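Extracellular solute-binding protein (Conexibacter woesei, PDB 4P98) probably binds a small solute outside the cell membrane and delivers it to an ABC transporter, as a lipoprotein of the BMP (PnrA-like) family. Local coordinates at residues Ile23-Gln28 and Ala33-Ala38; Leu78-Gly83 and Pro250-Tyr255; Gln53-Leu58 and Glu65-Gln70; Glu88-Val93 and Pro116-Trp121. All coordinates share one frame; numbering follows the deposited sequence.

Interaction 1. Residues Ile23-Gln28 and Ala33-Ala38; sequences IIASGQ and AFNAWA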
loop_
_atom_site.group_PDB
_atom_site.type_symbol
_atom_site.label_atom_id
_atom_site.label_comp_id
_atom_site.label_asym_id
_atom_site.label_seq_id
_atom_site.Cartn_x
_atom_site.Cartn_y
_atom_site.Cartn_z
ATOM N N ILE A 23 -1.568 16.875 5.287
ATOM C CA ILE A 23 -1.854 15.444 5.253
ATOM C C ILE A 23 -2.196 15.010 6.673
ATOM O O ILE A 23 -1.397 15.219 7.604
ATOM C CB ILE A 23 -0.655 14.599 4.768
ATOM C CG1 ILE A 23 -0.018 15.162 3.494
ATOM C CG2 ILE A 23 -1.073 13.148 4.589
ATOM C CD1 ILE A 23 -0.861 15.098 2.248
ATOM N N ILE A 24 -3.375 14.428 6.836
ATOM C CA ILE A 24 -3.835 13.886 8.109
ATOM C C ILE A 24 -3.824 12.363 7.988
ATOM O O ILE A 24 -4.694 11.794 7.339
ATOM C CB ILE A 24 -5.271 14.350 8.429
ATOM C CG1 ILE A 24 -5.425 15.873 8.284
ATOM C CG2 ILE A 24 -5.692 13.870 9.808
ATOM C CD1 ILE A 24 -4.398 16.670 9.046
ATOM N N ALA A 25 -2.843 11.714 8.614
ATOM C CA ALA A 25 -2.631 10.277 8.460
ATOM C C ALA A 25 -3.272 9.498 9.588
ATOM O O ALA A 25 -3.238 9.923 10.752
ATOM C CB ALA A 25 -1.154 9.958 8.383
ATOM N N SER A 26 -3.835 8.347 9.226
ATOM C CA SER A 26 -4.508 7.458 10.157
ATOM C C SER A 26 -3.529 6.912 11.200
ATOM O O SER A 26 -3.846 6.842 12.382
ATOM C CB SER A 26 -5.139 6.308 9.367
ATOM O OG SER A 26 -5.830 5.402 10.201
ATOM N N GLY A 27 -2.338 6.537 10.743
ATOM C CA GLY A 27 -1.303 5.952 11.602
ATOM C C GLY A 27 0.001 6.711 11.578
ATOM O O GLY A 27 0.015 7.919 11.375
ATOM N N GLN A 28 1.095 5.986 11.789
ATOM C CA GLN A 28 2.420 6.565 11.927
ATOM C C GLN A 28 3.173 6.501 10.603
ATOM O O GLN A 28 3.289 5.428 9.995
ATOM C CB GLN A 28 3.225 5.811 13.002
ATOM C CG GLN A 28 2.527 5.671 14.359
ATOM C CD GLN A 28 2.238 7.004 15.003
ATOM O OE1 GLN A 28 1.098 7.303 15.386
ATOM N NE2 GLN A 28 3.265 7.828 15.115
ATOM N N ALA A 33 5.236 1.683 5.447
ATOM C CA ALA A 33 4.160 1.044 4.702
ATOM C C ALA A 33 3.066 2.082 4.408
ATOM O O ALA A 33 3.395 3.187 3.960
ATOM C CB ALA A 33 3.639 -0.166 5.462
ATOM N N PHE A 34 1.797 1.759 4.656
ATOM C CA PHE A 34 0.665 2.601 4.219
ATOM C C PHE A 34 0.854 4.089 4.499
ATOM O O PHE A 34 0.707 4.908 3.595
ATOM C CB PHE A 34 -0.654 2.120 4.847
ATOM C CG PHE A 34 -1.868 2.899 4.404
ATOM C CD1 PHE A 34 -2.416 2.697 3.136
ATOM C CD2 PHE A 34 -2.487 3.804 5.260
ATOM C CE1 PHE A 34 -3.537 3.393 2.738
ATOM C CE2 PHE A 34 -3.608 4.506 4.864
ATOM C CZ PHE A 34 -4.125 4.307 3.591
ATOM N N ASN A 35 1.183 4.458 5.737
ATOM C CA ASN A 35 1.274 5.875 6.060
ATOM C C ASN A 35 2.523 6.515 5.496
ATOM O O ASN A 35 2.473 7.668 5.061
ATOM C CB ASN A 35 1.140 6.135 7.550
ATOM C CG ASN A 35 -0.229 5.758 8.066
ATOM O OD1 ASN A 35 -1.182 6.524 7.965
ATOM N ND2 ASN A 35 -0.334 4.566 8.604
ATOM N N ALA A 36 3.617 5.758 5.464
ATOM C CA ALA A 36 4.853 6.237 4.851
ATOM C C ALA A 36 4.643 6.541 3.370
ATOM O O ALA A 36 5.249 7.467 2.835
ATOM C CB ALA A 36 5.963 5.220 5.013
ATOM N N TRP A 37 3.781 5.772 2.716
ATOM C CA TRP A 37 3.519 5.986 1.278
ATOM C C TRP A 37 2.932 7.374 1.004
ATOM O O TRP A 37 3.296 8.021 0.020
ATOM C CB TRP A 37 2.624 4.894 0.704
ATOM C CG TRP A 37 3.185 3.488 0.839
ATOM C CD1 TRP A 37 4.503 3.131 0.968
ATOM C CD2 TRP A 37 2.439 2.269 0.874
ATOM N NE1 TRP A 37 4.619 1.767 1.072
ATOM C CE2 TRP A 37 3.368 1.213 1.007
ATOM C CE3 TRP A 37 1.076 1.962 0.788
ATOM C CZ2 TRP A 37 2.979 -0.120 1.065
ATOM C CZ3 TRP A 37 0.692 0.624 0.847
ATOM C CH2 TRP A 37 1.641 -0.393 0.996
ATOM N N ALA A 38 2.036 7.834 1.867
ATOM C CA ALA A 38 1.493 9.190 1.750
ATOM C C ALA A 38 2.535 10.246 2.066
ATOM O O ALA A 38 2.626 11.261 1.372
ATOM C CB ALA A 38 0.281 9.362 2.637
#
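The backbones of I23-Q28 and A33-A38 draw together toward the loop end. The CA atoms of I23 and A38 are 7.9 Å apart, while those of Q28 and N35 are 6.0 Å apart. I23-A25 end a strand, S26-Q28 lead into the connecting loop, and A33 leads into the first turn of helix 34-45. N35 carries most of the contact. Its CG stands beside its own backbone N (chi1 -65°), which turns the amide to the loop. The OD1 of N35 accepts the backbone N-H of G27 at 3.0 Å, with an N-H...O angle of 160°. The donor lies well above the amide plane, 47° out of it, and is not on a lone pair. The CB of A25 touches the same OD1 at 3.5 Å. Nearer the backbone, the CB of N35 meets the carbonyl O of Q28 at 3.3 Å. The ND2 of N35 bonds to D31 in the connecting loop, so both ends of the amide are held and its rotation is fixed. Deeper in, I23 CG2 and A38 CB meet loosely at 4.5 Å. The contact is the first strand-to-helix connection of a beta-alpha-beta unit made by strand 22-25, helix 34-45 and strand 53-55. Strand 22-25 runs between strands 53-55 and 78-82, and the side chains of N35 and A38 also touch H82 of strand 78-82.

Interaction 2. Residues Leu78-Gly83 and Pro250-Tyr255; sequences LVVGHG and PTYQSY
L78 and V80 of the strand pack on Y255 and Y252 of the helix. The segments run nearly antiparallel, at 153°, with their axes 11.2 Å apart at closest approach. The close part is apolar. The CD2 of L78 lies 3.8 Å from the CB of Y255 and also touches CD2 of that ring, and the two side chains cross at about a right angle. Two residues on in the strand, and one turn back in the helix, CG1 of V80 sits 3.8 Å from the OH of Y252 and 4.1 Å from its CE1. With chi1 at 177°, this methyl extends away from the V80 backbone N and is aimed at the phenol end of the ring. The contact is looser at H82, whose ND1 is 4.4 Å from the OH of Y252. A water links them, 2.8 Å from ND1 of H82 and 2.6 Å from OH of Y252, and it lies at the edge of the tyrosine ring, in its plane. The NE2 of H82 bonds to the carbonyl O of F34, so both ring nitrogens have partners. The OH of Y255 bonds to S103 on strand 101-105. All five touching residues are buried. Helix 249-261 thus lies on one face of a parallel beta-sheet, an alpha/beta arrangement typical of the periplasmic-binding-protein fold.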
loop_
_atom_site.group_PDB
_atom_site.type_symbol
_atom_site.label_atom_id
_atom_site.label_comp_id
_atom_site.label_asym_id
_atom_site.label_seq_id
_atom_site.Cartn_x
_atom_site.Cartn_y
_atom_site.Cartn_z
ATOM N N LEU A 78 -5.605 22.622 0.544
ATOM C CA LEU A 78 -5.906 21.211 0.373
ATOM C C LEU A 78 -5.666 20.458 1.665
ATOM O O LEU A 78 -4.555 20.498 2.217
ATOM C CB LEU A 78 -4.993 20.631 -0.702
ATOM C CG LEU A 78 -5.137 19.138 -1.001
ATOM C CD1 LEU A 78 -6.534 18.786 -1.465
ATOM C CD2 LEU A 78 -4.110 18.729 -2.032
ATOM N N VAL A 79 -6.695 19.753 2.126
ATOM C CA VAL A 79 -6.610 18.922 3.320
ATOM C C VAL A 79 -6.889 17.464 2.944
ATOM O O VAL A 79 -7.986 17.107 2.499
ATOM C CB VAL A 79 -7.571 19.394 4.422
ATOM C CG1 VAL A 79 -7.332 18.610 5.709
ATOM C CG2 VAL A 79 -7.395 20.880 4.665
ATOM N N VAL A 80 -5.878 16.635 3.135
ATOM C CA VAL A 80 -5.887 15.251 2.701
ATOM C C VAL A 80 -5.993 14.309 3.903
ATOM O O VAL A 80 -5.107 14.289 4.760
ATOM C CB VAL A 80 -4.586 14.948 1.944
ATOM C CG1 VAL A 80 -4.527 13.487 1.525
ATOM C CG2 VAL A 80 -4.427 15.873 0.739
ATOM N N GLY A 81 -7.067 13.526 3.957
ATOM C CA GLY A 81 -7.212 12.479 4.954
ATOM C C GLY A 81 -6.751 11.166 4.383
ATOM O O GLY A 81 -7.352 10.641 3.419
ATOM N N HIS A 82 -5.681 10.631 4.963
ATOM C CA HIS A 82 -5.074 9.411 4.460
ATOM C C HIS A 82 -5.500 8.199 5.281
ATOM O O HIS A 82 -5.034 8.003 6.412
ATOM C CB HIS A 82 -3.558 9.537 4.428
ATOM C CG HIS A 82 -2.882 8.354 3.835
ATOM N ND1 HIS A 82 -3.066 7.979 2.521
ATOM C CD2 HIS A 82 -2.023 7.459 4.368
ATOM C CE1 HIS A 82 -2.346 6.904 2.273
ATOM N NE2 HIS A 82 -1.707 6.566 3.380
ATOM N N GLY A 83 -6.382 7.390 4.703
ATOM C CA GLY A 83 -6.900 6.198 5.372
ATOM C C GLY A 83 -8.395 6.283 5.598
ATOM O O GLY A 83 -8.923 7.348 5.909
ATOM N N PRO A 250 1.005 10.745 -8.357
ATOM C CA PRO A 250 0.161 11.237 -9.479
ATOM C C PRO A 250 -1.191 11.801 -9.020
ATOM O O PRO A 250 -1.649 12.840 -9.533
ATOM C CB PRO A 250 -0.037 9.994 -10.341
ATOM C CG PRO A 250 1.214 9.195 -10.112
ATOM C CD PRO A 250 1.562 9.411 -8.648
ATOM N N THR A 251 -1.811 11.143 -8.044
ATOM C CA THR A 251 -3.067 11.626 -7.483
ATOM C C THR A 251 -2.890 13.012 -6.844
ATOM O O THR A 251 -3.664 13.928 -7.110
ATOM C CB THR A 251 -3.644 10.622 -6.466
ATOM O OG1 THR A 251 -3.923 9.384 -7.128
ATOM C CG2 THR A 251 -4.920 11.160 -5.820
ATOM N N TYR A 252 -1.865 13.167 -6.013
ATOM C CA TYR A 252 -1.586 14.453 -5.379
ATOM C C TYR A 252 -1.253 15.557 -6.382
ATOM O O TYR A 252 -1.662 16.711 -6.210
ATOM C CB TYR A 252 -0.425 14.318 -4.389
ATOM C CG TYR A 252 -0.736 13.569 -3.087
ATOM C CD1 TYR A 252 -1.990 13.020 -2.825
ATOM C CD2 TYR A 252 0.259 13.389 -2.132
ATOM C CE1 TYR A 252 -2.235 12.322 -1.643
ATOM C CE2 TYR A 252 0.021 12.703 -0.953
ATOM C CZ TYR A 252 -1.231 12.172 -0.710
ATOM O OH TYR A 252 -1.462 11.482 0.474
ATOM N N GLN A 253 -0.476 15.213 -7.405
ATOM C CA GLN A 253 -0.164 16.175 -8.476
ATOM C C GLN A 253 -1.431 16.643 -9.177
ATOM O O GLN A 253 -1.612 17.835 -9.446
ATOM C CB GLN A 253 0.819 15.558 -9.467
ATOM C CG GLN A 253 2.215 15.449 -8.881
ATOM C CD GLN A 253 3.152 14.641 -9.744
ATOM O OE1 GLN A 253 2.743 13.683 -10.403
ATOM N NE2 GLN A 253 4.424 15.006 -9.728
ATOM N N SER A 254 -2.332 15.705 -9.417
ATOM C CA SER A 254 -3.622 16.013 -10.038
ATOM C C SER A 254 -4.443 16.961 -9.154
ATOM O O SER A 254 -5.089 17.893 -9.660
ATOM C CB SER A 254 -4.403 14.732 -10.337
ATOM O OG SER A 254 -5.662 15.040 -10.935
ATOM N N TYR A 255 -4.416 16.739 -7.842
ATOM C CA TYR A 255 -5.058 17.677 -6.912
ATOM C C TYR A 255 -4.552 19.118 -7.059
ATOM O O TYR A 255 -5.340 20.067 -7.053
ATOM C CB TYR A 255 -4.845 17.235 -5.454
ATOM C CG TYR A 255 -5.512 15.941 -5.025
ATOM C CD1 TYR A 255 -6.587 15.398 -5.718
ATOM C CD2 TYR A 255 -5.076 15.277 -3.878
ATOM C CE1 TYR A 255 -7.189 14.220 -5.301
ATOM C CE2 TYR A 255 -5.680 14.107 -3.452
ATOM C CZ TYR A 255 -6.741 13.589 -4.144
ATOM O OH TYR A 255 -7.329 12.422 -3.695
HETATM O O HOH W 1 -3.705 10.170 0.816
#

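Interaction 3. Residues Gln53-Leu58 and Glu65-Gln70; sequences QIRQGL and EPVIRQ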
loop_
_atom_site.group_PDB
_atom_site.type_symbol
_atom_site.label_atom_id
_atom_site.label_comp_id
_atom_site.label_asym_id
_atom_site.label_seq_id
_atom_site.Cartn_x
_atom_site.Cartn_y
_atom_site.Cartn_z
ATOM N N GLN A 53 2.356 20.179 5.452
ATOM C CA GLN A 53 2.352 19.819 6.868
ATOM C C GLN A 53 1.720 18.442 6.999
ATOM O O GLN A 53 0.739 18.142 6.319
ATOM C CB GLN A 53 1.523 20.815 7.679
ATOM C CG GLN A 53 2.172 22.185 7.821
ATOM C CD GLN A 53 3.406 22.139 8.698
ATOM O OE1 GLN A 53 3.441 21.431 9.700
ATOM N NE2 GLN A 53 4.429 22.898 8.324
ATOM N N ILE A 54 2.270 17.618 7.884
ATOM C CA ILE A 54 1.774 16.261 8.099
ATOM C C ILE A 54 1.479 16.053 9.581
ATOM O O ILE A 54 2.286 16.431 10.430
ATOM C CB ILE A 54 2.797 15.209 7.616
ATOM C CG1 ILE A 54 3.074 15.408 6.120
ATOM C CG2 ILE A 54 2.289 13.798 7.911
ATOM C CD1 ILE A 54 4.220 14.610 5.556
ATOM N N ARG A 55 0.318 15.482 9.880
ATOM C CA ARG A 55 -0.033 15.089 11.241
ATOM C C ARG A 55 -0.381 13.611 11.229
ATOM O O ARG A 55 -1.065 13.144 10.320
ATOM C CB ARG A 55 -1.208 15.900 11.769
ATOM C CG ARG A 55 -0.996 17.403 11.743
ATOM C CD ARG A 55 0.039 17.871 12.766
ATOM N NE ARG A 55 0.269 19.315 12.645
ATOM C CZ ARG A 55 1.204 19.891 11.888
ATOM N NH1 ARG A 55 2.067 19.174 11.170
ATOM N NH2 ARG A 55 1.284 21.215 11.854
ATOM N N GLN A 56 0.083 12.887 12.242
ATOM C CA GLN A 56 -0.004 11.426 12.281
ATOM C C GLN A 56 -0.880 10.937 13.401
ATOM O O GLN A 56 -1.228 11.696 14.291
ATOM C CB GLN A 56 1.359 10.838 12.558
ATOM C CG GLN A 56 2.487 11.428 11.762
ATOM C CD GLN A 56 3.795 10.800 12.161
ATOM O OE1 GLN A 56 3.850 9.616 12.509
ATOM N NE2 GLN A 56 4.861 11.588 12.120
ATOM N N GLY A 57 -1.188 9.643 13.368
ATOM C CA GLY A 57 -1.877 8.961 14.467
ATOM C C GLY A 57 -3.288 9.433 14.724
ATOM O O GLY A 57 -3.737 9.432 15.868
ATOM N N LEU A 58 -4.005 9.813 13.665
ATOM C CA LEU A 58 -5.315 10.425 13.829
ATOM C C LEU A 58 -6.470 9.557 13.327
ATOM O O LEU A 58 -7.497 10.070 12.886
ATOM C CB LEU A 58 -5.323 11.813 13.176
ATOM C CG LEU A 58 -4.505 12.824 13.989
ATOM C CD1 LEU A 58 -4.192 14.059 13.161
ATOM C CD2 LEU A 58 -5.235 13.195 15.276
ATOM N N GLU A 65 -11.208 15.246 13.502
ATOM C CA GLU A 65 -12.101 16.297 13.028
ATOM C C GLU A 65 -11.638 17.720 13.419
ATOM O O GLU A 65 -11.574 18.592 12.567
ATOM C CB GLU A 65 -13.546 16.021 13.443
ATOM C CG GLU A 65 -14.515 17.136 13.103
ATOM C CD GLU A 65 -15.963 16.773 13.377
ATOM O OE1 GLU A 65 -16.286 15.576 13.324
ATOM O OE2 GLU A 65 -16.775 17.689 13.638
ATOM N N PRO A 66 -11.285 17.950 14.688
ATOM C CA PRO A 66 -10.789 19.301 15.011
ATOM C C PRO A 66 -9.470 19.695 14.318
ATOM O O PRO A 66 -9.272 20.866 14.009
ATOM C CB PRO A 66 -10.614 19.286 16.539
ATOM C CG PRO A 66 -11.071 17.961 17.026
ATOM C CD PRO A 66 -11.499 17.104 15.872
ATOM N N VAL A 67 -8.583 18.732 14.065
ATOM C CA VAL A 67 -7.317 19.005 13.384
ATOM C C VAL A 67 -7.600 19.403 11.936
ATOM O O VAL A 67 -7.041 20.377 11.425
ATOM C CB VAL A 67 -6.379 17.776 13.419
ATOM C CG1 VAL A 67 -5.158 17.985 12.535
ATOM C CG2 VAL A 67 -5.944 17.470 14.843
ATOM N N ILE A 68 -8.472 18.642 11.279
ATOM C CA ILE A 68 -8.897 18.955 9.916
ATOM C C ILE A 68 -9.534 20.356 9.878
ATOM O O ILE A 68 -9.194 21.185 9.033
ATOM C CB ILE A 68 -9.874 17.869 9.384
ATOM C CG1 ILE A 68 -9.135 16.548 9.201
ATOM C CG2 ILE A 68 -10.513 18.305 8.071
ATOM C CD1 ILE A 68 -10.046 15.342 9.137
ATOM N N ARG A 69 -10.439 20.631 10.812
ATOM C CA ARG A 69 -11.108 21.929 10.873
ATOM C C ARG A 69 -10.096 23.068 11.011
ATOM O O ARG A 69 -10.219 24.098 10.350
ATOM C CB ARG A 69 -12.113 21.976 12.032
ATOM C CG ARG A 69 -12.871 23.296 12.124
ATOM C CD ARG A 69 -13.990 23.278 13.157
ATOM N NE ARG A 69 -15.024 22.317 12.791
ATOM C CZ ARG A 69 -15.206 21.130 13.356
ATOM N NH1 ARG A 69 -14.449 20.723 14.377
ATOM N NH2 ARG A 69 -16.176 20.345 12.902
ATOM N N GLN A 70 -9.102 22.864 11.867
ATOM C CA GLN A 70 -8.085 23.876 12.137
ATOM C C GLN A 70 -7.262 24.205 10.894
ATOM O O GLN A 70 -6.972 25.368 10.636
ATOM C CB GLN A 70 -7.172 23.405 13.283
ATOM C CG GLN A 70 -6.003 24.319 13.573
ATOM C CD GLN A 70 -5.200 23.878 14.785
ATOM O OE1 GLN A 70 -5.201 22.697 15.167
ATOM N NE2 GLN A 70 -4.508 24.824 15.395
#
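V67 and L58 meet through rotamers that send their methyls across the gap. In V67, CG1 is anti to the backbone N and CG2 lies beside it (chi1 171°), and both methyls reach L58. In L58, a chi1 of -72° sets CG trans to the carbonyl carbon, which carries CD1 over to the helix. CD1 of L58 is 4.1 Å from CG1 and 4.2 Å from CG2 of V67, so it rests against the valine fork. The aliphatic part of R55 adds a weaker touch, with its CG 4.3 Å from CG1 of V67. The charged end of R55 folds back along its own strand. Its NH1 and NH2 both grip OE1 of Q53, at 3.0 and 3.1 Å, with that oxygen close to the guanidinium plane. NH1 also donates to the carbonyl O of I54 at 2.8 Å. On the helix, R69 NH2 makes a salt bridge to E65 OE2, and R69 has a second acidic partner in E96. V67 and L58 both also touch I24 of strand 22-25. The loop after edge strand 53-55, with the aliphatic part of R55, meets helix 61-73 here through apolar contact, with no hydrogen bond between the segments. The arginine charges are paired or bonded within their own segments and with E96.

Interaction 4. Residues Glu88-Val93 and Pro116-Trp121; sequences EPILRV and PNVDGW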
loop_
_atom_site.group_PDB
_atom_site.type_symbol
_atom_site.label_atom_id
_atom_site.label_comp_id
_atom_site.label_asym_id
_atom_site.label_seq_id
_atom_site.Cartn_x
_atom_site.Cartn_y
_atom_site.Cartn_z
ATOM N N GLU A 88 -14.541 9.852 7.185
ATOM C CA GLU A 88 -15.764 10.476 7.658
ATOM C C GLU A 88 -15.524 11.897 8.207
ATOM O O GLU A 88 -16.249 12.821 7.849
ATOM C CB GLU A 88 -16.494 9.554 8.654
ATOM C CG GLU A 88 -17.958 9.886 8.839
ATOM C CD GLU A 88 -18.697 10.061 7.526
ATOM O OE1 GLU A 88 -18.645 9.134 6.679
ATOM O OE2 GLU A 88 -19.311 11.140 7.343
ATOM N N PRO A 89 -14.488 12.095 9.038
ATOM C CA PRO A 89 -14.158 13.464 9.471
ATOM C C PRO A 89 -13.887 14.411 8.306
ATOM O O PRO A 89 -14.356 15.555 8.318
ATOM C CB PRO A 89 -12.892 13.283 10.302
ATOM C CG PRO A 89 -12.889 11.870 10.727
ATOM C CD PRO A 89 -13.769 11.074 9.824
ATOM N N ILE A 90 -13.144 13.946 7.300
ATOM C CA ILE A 90 -12.933 14.760 6.111
ATOM C C ILE A 90 -14.267 15.171 5.495
ATOM O O ILE A 90 -14.480 16.345 5.220
ATOM C CB ILE A 90 -12.090 14.051 5.036
ATOM C CG1 ILE A 90 -10.635 13.927 5.478
ATOM C CG2 ILE A 90 -12.190 14.797 3.700
ATOM C CD1 ILE A 90 -9.848 15.221 5.383
ATOM N N LEU A 91 -15.171 14.218 5.298
ATOM C CA LEU A 91 -16.432 14.534 4.624
ATOM C C LEU A 91 -17.292 15.518 5.421
ATOM O O LEU A 91 -17.955 16.359 4.840
ATOM C CB LEU A 91 -17.234 13.270 4.326
ATOM C CG LEU A 91 -16.542 12.250 3.421
ATOM C CD1 LEU A 91 -17.367 10.987 3.373
ATOM C CD2 LEU A 91 -16.369 12.811 2.027
ATOM N N ARG A 92 -17.266 15.412 6.748
ATOM C CA ARG A 92 -18.055 16.300 7.604
ATOM C C ARG A 92 -17.542 17.740 7.577
ATOM O O ARG A 92 -18.324 18.685 7.420
ATOM C CB ARG A 92 -18.067 15.780 9.046
ATOM C CG ARG A 92 -18.700 14.404 9.224
ATOM C CD ARG A 92 -18.802 14.083 10.702
ATOM N NE ARG A 92 -19.772 14.987 11.294
ATOM C CZ ARG A 92 -21.081 14.778 11.308
ATOM N NH1 ARG A 92 -21.594 13.656 10.811
ATOM N NH2 ARG A 92 -21.881 15.688 11.840
ATOM N N VAL A 93 -16.228 17.901 7.711
ATOM C CA VAL A 93 -15.627 19.227 7.752
ATOM C C VAL A 93 -15.706 19.890 6.378
ATOM O O VAL A 93 -15.915 21.094 6.292
ATOM C CB VAL A 93 -14.186 19.188 8.301
ATOM C CG1 VAL A 93 -13.551 20.571 8.301
ATOM C CG2 VAL A 93 -14.199 18.639 9.722
ATOM N N PRO A 116 -19.159 18.446 -3.232
ATOM C CA PRO A 116 -18.564 19.058 -4.429
ATOM C C PRO A 116 -17.102 19.446 -4.291
ATOM O O PRO A 116 -16.436 19.663 -5.297
ATOM C CB PRO A 116 -19.403 20.326 -4.644
ATOM C CG PRO A 116 -20.670 20.095 -3.890
ATOM C CD PRO A 116 -20.286 19.247 -2.714
ATOM N N ASN A 117 -16.612 19.565 -3.058
ATOM C CA ASN A 117 -15.238 19.966 -2.814
ATOM C C ASN A 117 -14.337 18.854 -2.288
ATOM O O ASN A 117 -13.274 19.138 -1.727
ATOM C CB ASN A 117 -15.178 21.186 -1.874
ATOM C CG ASN A 117 -15.785 20.923 -0.501
ATOM O OD1 ASN A 117 -16.635 20.042 -0.333
ATOM N ND2 ASN A 117 -15.380 21.725 0.486
ATOM N N VAL A 118 -14.732 17.598 -2.496
ATOM C CA VAL A 118 -13.924 16.475 -2.055
ATOM C C VAL A 118 -13.622 15.540 -3.225
ATOM O O VAL A 118 -14.519 15.194 -3.982
ATOM C CB VAL A 118 -14.632 15.666 -0.937
ATOM C CG1 VAL A 118 -13.693 14.615 -0.375
ATOM C CG2 VAL A 118 -15.148 16.592 0.168
ATOM N N ASP A 119 -12.353 15.169 -3.373
ATOM C CA ASP A 119 -11.934 14.075 -4.254
ATOM C C ASP A 119 -11.717 12.820 -3.398
ATOM O O ASP A 119 -11.235 12.894 -2.257
ATOM C CB ASP A 119 -10.613 14.420 -4.971
ATOM C CG ASP A 119 -10.760 15.432 -6.110
ATOM O OD1 ASP A 119 -11.889 15.872 -6.446
ATOM O OD2 ASP A 119 -9.696 15.774 -6.698
ATOM N N GLY A 120 -12.064 11.660 -3.948
ATOM C CA GLY A 120 -11.895 10.392 -3.261
ATOM C C GLY A 120 -11.027 9.401 -4.012
ATOM O O GLY A 120 -10.834 9.518 -5.233
ATOM N N TRP A 121 -10.490 8.422 -3.289
ATOM C CA TRP A 121 -9.768 7.333 -3.933
ATOM C C TRP A 121 -9.883 6.023 -3.179
ATOM O O TRP A 121 -10.259 5.979 -1.990
ATOM C CB TRP A 121 -8.299 7.703 -4.196
ATOM C CG TRP A 121 -7.465 7.901 -2.953
ATOM C CD1 TRP A 121 -7.335 9.057 -2.223
ATOM C CD2 TRP A 121 -6.642 6.921 -2.305
ATOM N NE1 TRP A 121 -6.481 8.846 -1.162
ATOM C CE2 TRP A 121 -6.058 7.539 -1.185
ATOM C CE3 TRP A 121 -6.359 5.570 -2.557
ATOM C CZ2 TRP A 121 -5.194 6.854 -0.311
ATOM C CZ3 TRP A 121 -5.489 4.894 -1.690
ATOM C CH2 TRP A 121 -4.919 5.542 -0.585
#
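Helix residues E88-V93 and strand residues P116-W121 come nearest at L91 and V118, whose CA atoms are 7.4 Å apart. V118 is the one strand residue that reaches across, mainly with one methyl, CG1. A chi1 of -173° swings this methyl away from its own N and toward the helix. There it meets CD2 of L91 at 4.0 Å, with the two side chains crossing at about a right angle. On the helical neighbour, CG2 of I90 approaches the same CG1 of V118 at 4.3 Å. One valine methyl thus faces two successive helix side chains. The contact is small, 100 Å² in all, and no hydrogen bond crosses it, but all three residues are buried. L91 also rests on R113 and P115 of the loop before the strand, and I90 on F102 of strand 101-105 and I68 of helix 61-73. N117, just before the strand, donates from ND2 to the carbonyl O atoms of A94 and V100, tying the strand's start to the end of helix 84-94. Helix 84-94 packs on the V118 face of the strand and helix 249-261, through Y255, on the D119 and W121 side, as in the three-layer alpha/beta/alpha sandwich of periplasmic-binding-protein domains.

All four contacts belong to one domain, built on the parallel sheet ordered 53-55, 22-25, 78-82, 101-105, 118-123, 268-271. Interaction 1 comes first along the chain and interaction 3 follows. Interaction 4 is nested within the long span of chain that interaction 2 closes, which brings in helix 249-261 after the chain has formed the second sheet. Centres lie about 11 Å (2 and 4) to 17 Å (1 and 4) apart. The backbone of I24 hydrogen-bonds to V80 and H82, joining interactions 1 and 2. I68 packs on P89, I90 and V93 between interactions 3 and 4. The contacts share one sheet and touch one another, consistent with one lobe of a two-lobed solute receptor.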